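Local atomic coordinates of acylneuraminate lyase (Mycoplasma synoviae, PDB entry 4N4P), a protein that belongs to the dihydrodipicolinate synthetase family and folds as a TIM barrel, here in a four-chain assembly. Residues E232-M235 with K236-T240; V214-K217 with G218-I222; A170-L173 with F174-E177. All blocks are in the same frame, centred on the assembly; numbering follows the deposited sequence.

Interaction 1. Residues E232-M235 with K236-T240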
ATOM      1  N   GLU A 232      10.832 -18.719 -27.776  1.00 10.50           N
ATOM      2  CA  GLU A 232       9.805 -19.622 -27.286  1.00 11.49           C
ATOM      3  C   GLU A 232      10.273 -20.444 -26.091  1.00 10.28           C
ATOM      4  O   GLU A 232       9.492 -20.649 -25.156  1.00  9.48           O
ATOM      5  CB  GLU A 232       9.255 -20.547 -28.396  1.00 12.57           C
ATOM      6  CG  GLU A 232       8.405 -19.782 -29.445  1.00 18.78           C
ATOM      7  CD  GLU A 232       7.135 -19.170 -28.853  1.00 27.01           C
ATOM      8  OE1 GLU A 232       6.250 -19.923 -28.360  1.00 31.91           O
ATOM      9  OE2 GLU A 232       7.026 -17.923 -28.868  1.00 30.20           O
ATOM     10  N   ALA A 233      11.524 -20.921 -26.138  1.00  9.53           N
ATOM     11  CA  ALA A 233      12.068 -21.729 -25.035  1.00  9.56           C
ATOM     12  C   ALA A 233      12.231 -20.878 -23.789  1.00  8.89           C
ATOM     13  O   ALA A 233      11.956 -21.349 -22.678  1.00  9.66           O
ATOM     14  CB  ALA A 233      13.418 -22.399 -25.419  1.00  9.77           C
ATOM     15  N   VAL A 234      12.644 -19.622 -23.961  1.00  7.84           N
ATOM     16  CA  VAL A 234      12.771 -18.725 -22.797  1.00  8.43           C
ATOM     17  C   VAL A 234      11.407 -18.652 -22.082  1.00  8.42           C
ATOM     18  O   VAL A 234      11.333 -18.731 -20.861  1.00  7.88           O
ATOM     19  CB  VAL A 234      13.223 -17.321 -23.197  1.00  7.96           C
ATOM     20  CG1 VAL A 234      13.092 -16.346 -22.014  1.00  7.43           C
ATOM     21  CG2 VAL A 234      14.675 -17.346 -23.681  1.00  8.24           C
ATOM     22  N   MET A 235      10.342 -18.458 -22.856  1.00  7.82           N
ATOM     23  CA  MET A 235       8.980 -18.437 -22.282  1.00  8.28           C
ATOM     24  C   MET A 235       8.616 -19.732 -21.575  1.00  9.10           C
ATOM     25  O   MET A 235       8.173 -19.707 -20.436  1.00  8.59           O
ATOM     26  CB  MET A 235       7.931 -18.155 -23.359  1.00  8.82           C
ATOM     27  CG  MET A 235       8.217 -16.862 -24.095  1.00  8.54           C
ATOM     28  SD  MET A 235       7.075 -16.609 -25.470  1.00 11.76           S
ATOM     29  CE  MET A 235       8.033 -15.441 -26.452  1.00  9.90           C
ATOM     30  N   LYS A 236       8.749 -20.849 -22.289  1.00  8.97           N
ATOM     31  CA  LYS A 236       8.344 -22.150 -21.770  1.00  9.58           C
ATOM     32  C   LYS A 236       9.154 -22.513 -20.520  1.00  7.75           C
ATOM     33  O   LYS A 236       8.586 -22.933 -19.521  1.00  6.50           O
ATOM     34  CB  LYS A 236       8.498 -23.214 -22.866  1.00 10.39           C
ATOM     35  CG  LYS A 236       8.239 -24.651 -22.387  1.00 16.32           C
ATOM     36  CD  LYS A 236       8.417 -25.676 -23.532  1.00 21.56           C
ATOM     37  CE  LYS A 236       8.681 -27.090 -22.967  1.00 26.30           C
ATOM     38  NZ  LYS A 236      10.054 -27.143 -22.312  1.00 28.12           N
ATOM     39  N   LEU A 237      10.478 -22.313 -20.582  1.00  6.66           N
ATOM     40  CA  LEU A 237      11.361 -22.659 -19.453  1.00  7.43           C
ATOM     41  C   LEU A 237      11.141 -21.734 -18.245  1.00  7.23           C
ATOM     42  O   LEU A 237      11.345 -22.144 -17.086  1.00  7.49           O
ATOM     43  CB  LEU A 237      12.843 -22.620 -19.860  1.00  6.74           C
ATOM     44  CG  LEU A 237      13.237 -23.679 -20.904  1.00  9.06           C
ATOM     45  CD1 LEU A 237      14.611 -23.281 -21.465  1.00 10.70           C
ATOM     46  CD2 LEU A 237      13.262 -25.111 -20.344  1.00 11.71           C
ATOM     47  N   THR A 238      10.741 -20.497 -18.522  1.00  6.40           N
ATOM     48  CA  THR A 238      10.384 -19.579 -17.443  1.00  6.47           C
ATOM     49  C   THR A 238       9.076 -20.050 -16.777  1.00  6.61           C
ATOM     50  O   THR A 238       8.977 -20.064 -15.543  1.00  5.53           O
ATOM     51  CB  THR A 238      10.230 -18.143 -17.949  1.00  6.14           C
ATOM     52  OG1 THR A 238      11.527 -17.642 -18.340  1.00  7.75           O
ATOM     53  CG2 THR A 238       9.637 -17.215 -16.831  1.00  5.82           C
ATOM     54  N   HIS A 239       8.090 -20.444 -17.588  1.00  6.21           N
ATOM     55  CA  HIS A 239       6.821 -20.929 -16.993  1.00  7.55           C
ATOM     56  C   HIS A 239       7.090 -22.130 -16.106  1.00  7.76           C
ATOM     57  O   HIS A 239       6.587 -22.199 -14.986  1.00  7.59           O
ATOM     58  CB  HIS A 239       5.790 -21.254 -18.086  1.00  8.22           C
ATOM     59  CG  HIS A 239       5.410 -20.054 -18.908  1.00  8.43           C
ATOM     60  ND1 HIS A 239       5.276 -18.796 -18.363  1.00 10.08           N
ATOM     61  CD2 HIS A 239       5.140 -19.923 -20.231  1.00 10.23           C
ATOM     62  CE1 HIS A 239       4.943 -17.935 -19.313  1.00  8.56           C
ATOM     63  NE2 HIS A 239       4.842 -18.595 -20.456  1.00 11.45           N
ATOM     64  N   THR A 240       7.948 -23.038 -16.582  1.00  8.13           N
ATOM     65  CA  THR A 240       8.336 -24.194 -15.782  1.00  9.06           C
ATOM     66  C   THR A 240       9.065 -23.783 -14.508  1.00  7.73           C
ATOM     67  O   THR A 240       8.727 -24.245 -13.427  1.00  7.90           O
ATOM     68  CB  THR A 240       9.188 -25.177 -16.590  1.00  9.39           C
ATOM     69  OG1 THR A 240       8.390 -25.628 -17.690  1.00  9.32           O
ATOM     70  CG2 THR A 240       9.579 -26.401 -15.723  1.00 11.54           C
TER

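Interaction 2. Residues V214-K217 with G218-I222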
ATOM      1  N   VAL A 214      19.101 -25.448  -5.660  1.00  7.69           N
ATOM      2  CA  VAL A 214      18.760 -26.813  -6.054  1.00  7.36           C
ATOM      3  C   VAL A 214      18.271 -26.915  -7.511  1.00  8.12           C
ATOM      4  O   VAL A 214      18.076 -28.020  -8.028  1.00  8.76           O
ATOM      5  CB  VAL A 214      17.733 -27.484  -5.068  1.00  7.14           C
ATOM      6  CG1 VAL A 214      18.305 -27.504  -3.648  1.00  8.26           C
ATOM      7  CG2 VAL A 214      16.369 -26.744  -5.102  1.00  6.40           C
ATOM      8  N   ASN A 215      18.110 -25.773  -8.176  1.00  7.96           N
ATOM      9  CA  ASN A 215      17.690 -25.786  -9.569  1.00  7.46           C
ATOM     10  C   ASN A 215      18.514 -24.891 -10.473  1.00  8.51           C
ATOM     11  O   ASN A 215      17.967 -24.212 -11.366  1.00  7.55           O
ATOM     12  CB  ASN A 215      16.196 -25.488  -9.731  1.00  7.90           C
ATOM     13  CG  ASN A 215      15.652 -26.001 -11.041  1.00  8.25           C
ATOM     14  OD1 ASN A 215      16.370 -26.685 -11.798  1.00  9.01           O
ATOM     15  ND2 ASN A 215      14.380 -25.701 -11.324  1.00  9.83           N
ATOM     16  N   ALA A 216      19.837 -24.911 -10.276  1.00  8.90           N
ATOM     17  CA  ALA A 216      20.730 -24.198 -11.187  1.00  9.74           C
ATOM     18  C   ALA A 216      20.540 -24.693 -12.616  1.00 10.63           C
ATOM     19  O   ALA A 216      20.652 -23.914 -13.551  1.00 10.51           O
ATOM     20  CB  ALA A 216      22.219 -24.349 -10.748  1.00 10.68           C
ATOM     21  N   LYS A 217      20.246 -25.988 -12.791  1.00 10.81           N
ATOM     22  CA  LYS A 217      20.051 -26.521 -14.138  1.00 11.38           C
ATOM     23  C   LYS A 217      18.892 -25.803 -14.868  1.00 10.04           C
ATOM     24  O   LYS A 217      19.026 -25.414 -16.043  1.00  9.23           O
ATOM     25  CB  LYS A 217      19.793 -28.032 -14.112  1.00 12.94           C
ATOM     26  CG  LYS A 217      19.665 -28.656 -15.499  1.00 16.36           C
ATOM     27  CD  LYS A 217      19.715 -30.178 -15.433  1.00 22.94           C
ATOM     28  CE  LYS A 217      18.345 -30.763 -15.275  1.00 27.69           C
ATOM     29  NZ  LYS A 217      18.383 -32.230 -15.588  1.00 32.38           N
ATOM     30  N   GLY A 218      17.777 -25.644 -14.169  1.00  8.51           N
ATOM     31  CA  GLY A 218      16.543 -25.055 -14.726  1.00  8.64           C
ATOM     32  C   GLY A 218      16.741 -23.577 -15.010  1.00  7.76           C
ATOM     33  O   GLY A 218      16.269 -23.066 -16.037  1.00  7.28           O
ATOM     34  N   ALA A 219      17.521 -22.917 -14.162  1.00  7.48           N
ATOM     35  CA  ALA A 219      17.825 -21.485 -14.374  1.00  7.86           C
ATOM     36  C   ALA A 219      18.814 -21.283 -15.528  1.00  8.24           C
ATOM     37  O   ALA A 219      18.621 -20.393 -16.403  1.00  7.00           O
ATOM     38  CB  ALA A 219      18.353 -20.851 -13.069  1.00  7.32           C
ATOM     39  N   ASN A 220      19.851 -22.122 -15.564  1.00  7.42           N
ATOM     40  CA  ASN A 220      20.790 -22.091 -16.680  1.00  8.37           C
ATOM     41  C   ASN A 220      20.116 -22.383 -17.999  1.00  7.99           C
ATOM     42  O   ASN A 220      20.505 -21.807 -19.012  1.00  8.40           O
ATOM     43  CB  ASN A 220      21.972 -23.058 -16.474  1.00  7.71           C
ATOM     44  CG  ASN A 220      23.078 -22.446 -15.641  1.00  9.91           C
ATOM     45  OD1 ASN A 220      23.673 -23.110 -14.757  1.00 13.60           O
ATOM     46  ND2 ASN A 220      23.366 -21.190 -15.903  1.00  6.37           N
ATOM     47  N   ALA A 221      19.082 -23.227 -17.986  1.00  7.64           N
ATOM     48  CA  ALA A 221      18.399 -23.552 -19.228  1.00  7.75           C
ATOM     49  C   ALA A 221      17.785 -22.283 -19.804  1.00  7.52           C
ATOM     50  O   ALA A 221      17.793 -22.085 -21.025  1.00  7.49           O
ATOM     51  CB  ALA A 221      17.333 -24.660 -19.022  1.00  8.12           C
ATOM     52  N   ILE A 222      17.268 -21.435 -18.927  1.00  6.97           N
ATOM     53  CA  ILE A 222      16.670 -20.157 -19.356  1.00  7.32           C
ATOM     54  C   ILE A 222      17.757 -19.243 -19.949  1.00  7.43           C
ATOM     55  O   ILE A 222      17.595 -18.688 -21.035  1.00  7.55           O
ATOM     56  CB  ILE A 222      15.939 -19.436 -18.204  1.00  7.09           C
ATOM     57  CG1 ILE A 222      14.707 -20.240 -17.754  1.00  8.30           C
ATOM     58  CG2 ILE A 222      15.483 -18.033 -18.630  1.00  6.54           C
ATOM     59  CD1 ILE A 222      14.253 -19.822 -16.372  1.00  6.84           C
TER

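Interaction 3. Residues A170-L173 with F174-E177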
ATOM      1  N   ALA A 170      14.272  -6.102  -5.870  1.00 15.01           N
ATOM      2  CA  ALA A 170      12.884  -5.652  -5.924  1.00 14.78           C
ATOM      3  C   ALA A 170      12.089  -6.245  -7.094  1.00 15.05           C
ATOM      4  O   ALA A 170      12.659  -6.708  -8.087  1.00 15.35           O
ATOM      5  CB  ALA A 170      12.811  -4.121  -5.938  1.00 14.94           C
ATOM      6  N   THR A 171      10.766  -6.230  -6.965  1.00 14.18           N
ATOM      7  CA  THR A 171       9.883  -6.662  -8.062  1.00 15.57           C
ATOM      8  C   THR A 171       9.622  -5.568  -9.118  1.00 15.72           C
ATOM      9  O   THR A 171       8.884  -5.768 -10.101  1.00 17.26           O
ATOM     10  CB  THR A 171       8.560  -7.223  -7.510  1.00 15.39           C
ATOM     11  OG1 THR A 171       7.926  -6.223  -6.695  1.00 16.74           O
ATOM     12  CG2 THR A 171       8.863  -8.431  -6.670  1.00 15.66           C
ATOM     13  N   ASP A 172      10.268  -4.427  -8.940  1.00 16.09           N
ATOM     14  CA  ASP A 172      10.021  -3.286  -9.786  1.00 15.26           C
ATOM     15  C   ASP A 172      11.029  -3.346 -10.947  1.00 15.07           C
ATOM     16  O   ASP A 172      12.194  -2.957 -10.795  1.00 14.69           O
ATOM     17  CB  ASP A 172      10.180  -2.021  -8.948  1.00 15.56           C
ATOM     18  CG  ASP A 172       9.962  -0.759  -9.742  1.00 15.87           C
ATOM     19  OD1 ASP A 172       9.841  -0.836 -10.982  1.00 15.61           O
ATOM     20  OD2 ASP A 172       9.901   0.311  -9.122  1.00 17.22           O
ATOM     21  N   LEU A 173      10.589  -3.845 -12.101  1.00 14.08           N
ATOM     22  CA  LEU A 173      11.493  -3.950 -13.241  1.00 14.24           C
ATOM     23  C   LEU A 173      11.704  -2.629 -13.980  1.00 12.83           C
ATOM     24  O   LEU A 173      12.660  -2.511 -14.740  1.00 13.54           O
ATOM     25  CB  LEU A 173      11.079  -5.055 -14.193  1.00 14.71           C
ATOM     26  CG  LEU A 173      11.067  -6.443 -13.502  1.00 19.18           C
ATOM     27  CD1 LEU A 173      10.825  -7.503 -14.507  1.00 24.79           C
ATOM     28  CD2 LEU A 173      12.352  -6.747 -12.767  1.00 23.67           C
ATOM     29  N   PHE A 174      10.856  -1.639 -13.716  1.00 12.37           N
ATOM     30  CA  PHE A 174      11.055  -0.306 -14.290  1.00 11.39           C
ATOM     31  C   PHE A 174      12.232   0.363 -13.571  1.00 10.80           C
ATOM     32  O   PHE A 174      13.145   0.858 -14.213  1.00 10.30           O
ATOM     33  CB  PHE A 174       9.767   0.538 -14.209  1.00 11.90           C
ATOM     34  CG  PHE A 174       9.870   1.879 -14.871  1.00 14.49           C
ATOM     35  CD1 PHE A 174      10.551   2.037 -16.067  1.00 15.25           C
ATOM     36  CD2 PHE A 174       9.270   2.998 -14.302  1.00 20.77           C
ATOM     37  CE1 PHE A 174      10.635   3.273 -16.688  1.00 13.59           C
ATOM     38  CE2 PHE A 174       9.348   4.269 -14.934  1.00 20.75           C
ATOM     39  CZ  PHE A 174      10.043   4.393 -16.116  1.00 14.41           C
ATOM     40  N   ALA A 175      12.234   0.339 -12.236  1.00  9.31           N
ATOM     41  CA  ALA A 175      13.375   0.903 -11.509  1.00  9.23           C
ATOM     42  C   ALA A 175      14.669   0.216 -11.914  1.00  8.88           C
ATOM     43  O   ALA A 175      15.709   0.872 -11.985  1.00  8.04           O
ATOM     44  CB  ALA A 175      13.171   0.817  -9.988  1.00 10.17           C
ATOM     45  N   PHE A 176      14.607  -1.092 -12.186  1.00  8.53           N
ATOM     46  CA  PHE A 176      15.784  -1.831 -12.607  1.00  8.31           C
ATOM     47  C   PHE A 176      16.269  -1.291 -13.947  1.00  8.36           C
ATOM     48  O   PHE A 176      17.465  -1.038 -14.159  1.00  7.69           O
ATOM     49  CB  PHE A 176      15.519  -3.338 -12.731  1.00  8.37           C
ATOM     50  CG  PHE A 176      16.743  -4.110 -13.168  1.00  7.84           C
ATOM     51  CD1 PHE A 176      17.879  -4.138 -12.361  1.00  9.75           C
ATOM     52  CD2 PHE A 176      16.785  -4.736 -14.413  1.00 10.24           C
ATOM     53  CE1 PHE A 176      19.053  -4.814 -12.767  1.00  9.35           C
ATOM     54  CE2 PHE A 176      17.943  -5.434 -14.829  1.00 11.28           C
ATOM     55  CZ  PHE A 176      19.074  -5.467 -14.002  1.00 10.60           C
ATOM     56  N   GLU A 177      15.319  -1.086 -14.848  1.00  7.65           N
ATOM     57  CA  GLU A 177      15.652  -0.618 -16.188  1.00  8.49           C
ATOM     58  C   GLU A 177      16.314   0.762 -16.083  1.00  8.61           C
ATOM     59  O   GLU A 177      17.312   1.028 -16.747  1.00  9.26           O
ATOM     60  CB  GLU A 177      14.395  -0.568 -17.069  1.00  8.28           C
ATOM     61  CG  GLU A 177      14.647  -0.016 -18.471  1.00  8.98           C
ATOM     62  CD  GLU A 177      14.556   1.508 -18.524  1.00  9.12           C
ATOM     63  OE1 GLU A 177      13.745   2.096 -17.778  1.00  9.81           O
ATOM     64  OE2 GLU A 177      15.302   2.125 -19.307  1.00  9.30           O
TER

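Interaction 1. Residues E232-M235 with K236-T240
The H239 ring carries the carbonyl oxygen of M235 over one face, 3.0 Å above the ring plane and off-centre, nearest CD2. The ring nitrogen ND1 is hydrogen-bonded to OE2 of E177 of the second subunit. The setting is an ordinary alpha helix, 231-248, of this TIM-barrel protein, and the residues meet at i to i+4 spacing. With CG anti to the carbonyl carbon (chi1 -62°), the ring folds back toward the preceding turn and over M235 O, which already accepts the H239 backbone N-H at 2.9 Å. A parallel case lies one residue earlier. T238 sits beside V234, both side chains pointing the same way, and its OG1 gives a bond to V234 O at 2.8 Å while its N gives another at 3.0 Å. The hydroxyl and the amide reach that oxygen from opposite faces of the carbonyl plane and so do not compete for one place. The OG1 bond also gives the hydroxyl of the buried T238 an acceptor in its own helix. The next pair combines a backbone bond, L237 N to A233 O at 2.7 Å, with an apolar touch: A233 CB lies 4.2 Å from L237 CD1.

Interaction 2. Residues V214-K217 with G218-I222
A216 O takes the backbone N-H of N220 at 2.8 Å in a nearly straight bond (166° at the hydrogen), the shortest polar bond of this helical stretch. N220 also brings its side chain back over the same carbonyl. Its CB lies 3.3 Å from A216 O and its OD1 3.4 Å from it, and since both oxygens are acceptors, the second approach is a contact without a bond. The first torsion, chi1 -84°, places CG beside the backbone N and so close to the preceding turn.

The stretch belongs to helix 212-227, which follows barrel strand 206-209, and it illustrates how a side-chain amide can take a backbone N-H of the first turn. The buried N215 supplies two acceptors: its carbonyl O receives A219 N at 3.1 Å, and its side-chain OD1 receives G218 N at 2.9 Å. The latter bond is bent, and the donor stands well above the plane of the amide rather than on a lone pair. Having CG anti to the backbone N (chi1 -158°) brings OD1 over G218, where it also passes 3.4 Å from CA of that glycine. A221 N closes the next turn on K217 O. The long K217 chain, bent at chi3, carries NZ to a hydrogen bond with K296 O.

A216, A219 and N220 rest on L10 of strand 9-12, while Y241 and Y244 of helix 231-248 pack on N215. The chemistry is thus mainly that of main-chain bonds supplemented by one amide. The N215 side chain gives the G218 N-H an acceptor, though the bent, out-of-plane geometry suggests a modest bond that can do little to fix the amide's rotation.

Interaction 3. Residues A170-L173 with F174-E177
D172 turns its carboxylate back onto F174 and A175 as the N-cap of helix 173-182, which follows barrel strand 163-168. OD1 receives A175 N at 2.9 Å in an almost straight bond (173°), arriving from above the carboxylate plane, and F174 N at 3.0 Å in a weaker, strongly bent one. Having CG anti to the backbone N (chi1 179°) sets the acid across the first turn, where its negative charge would favourably face the helix start. This side is the looser one: D172, F174 and A175 are all partly exposed. It is not bare, however, for the F174 side chain packs on N242 of the second subunit.

The tight side is formed by L173, F176 and E177, all buried. L173 packs on F190 and on L173 of the second subunit, F176 meets F190 edge-to-face, and E177 OE1 is hydrogen-bonded to N242 ND2 of that subunit, its other oxygen being taken by H239 there. Backbone bonds continue the turn here: E177 N goes to L173 O at 3.0 Å, whereas F176 N makes only a weak bond to D172 O, which is also hydrogen-bonded to Y168 OH. Beside the cap, D172 OD2 touches A175 CB at 3.4 Å.

In the fold
Interactions 1 and 2 occupy successive helices that pack on each other, L237 and T238 of the first meeting I222 of the second; their centres are about 12 Å apart. All three contacts are partly buried. Interaction 2 is closest to the centre of the chain, lies against strand 9-12, and touches no other subunit. Interactions 1 and 3 sit farther out and do not touch within the chain, yet each lines a contact with the second subunit. All three add side chains to a helical backbone, but differently: a threonine hydroxyl donates in interaction 1, an uncharged amide accepts in interaction 2, and a partly exposed carboxylate accepts in interaction 3.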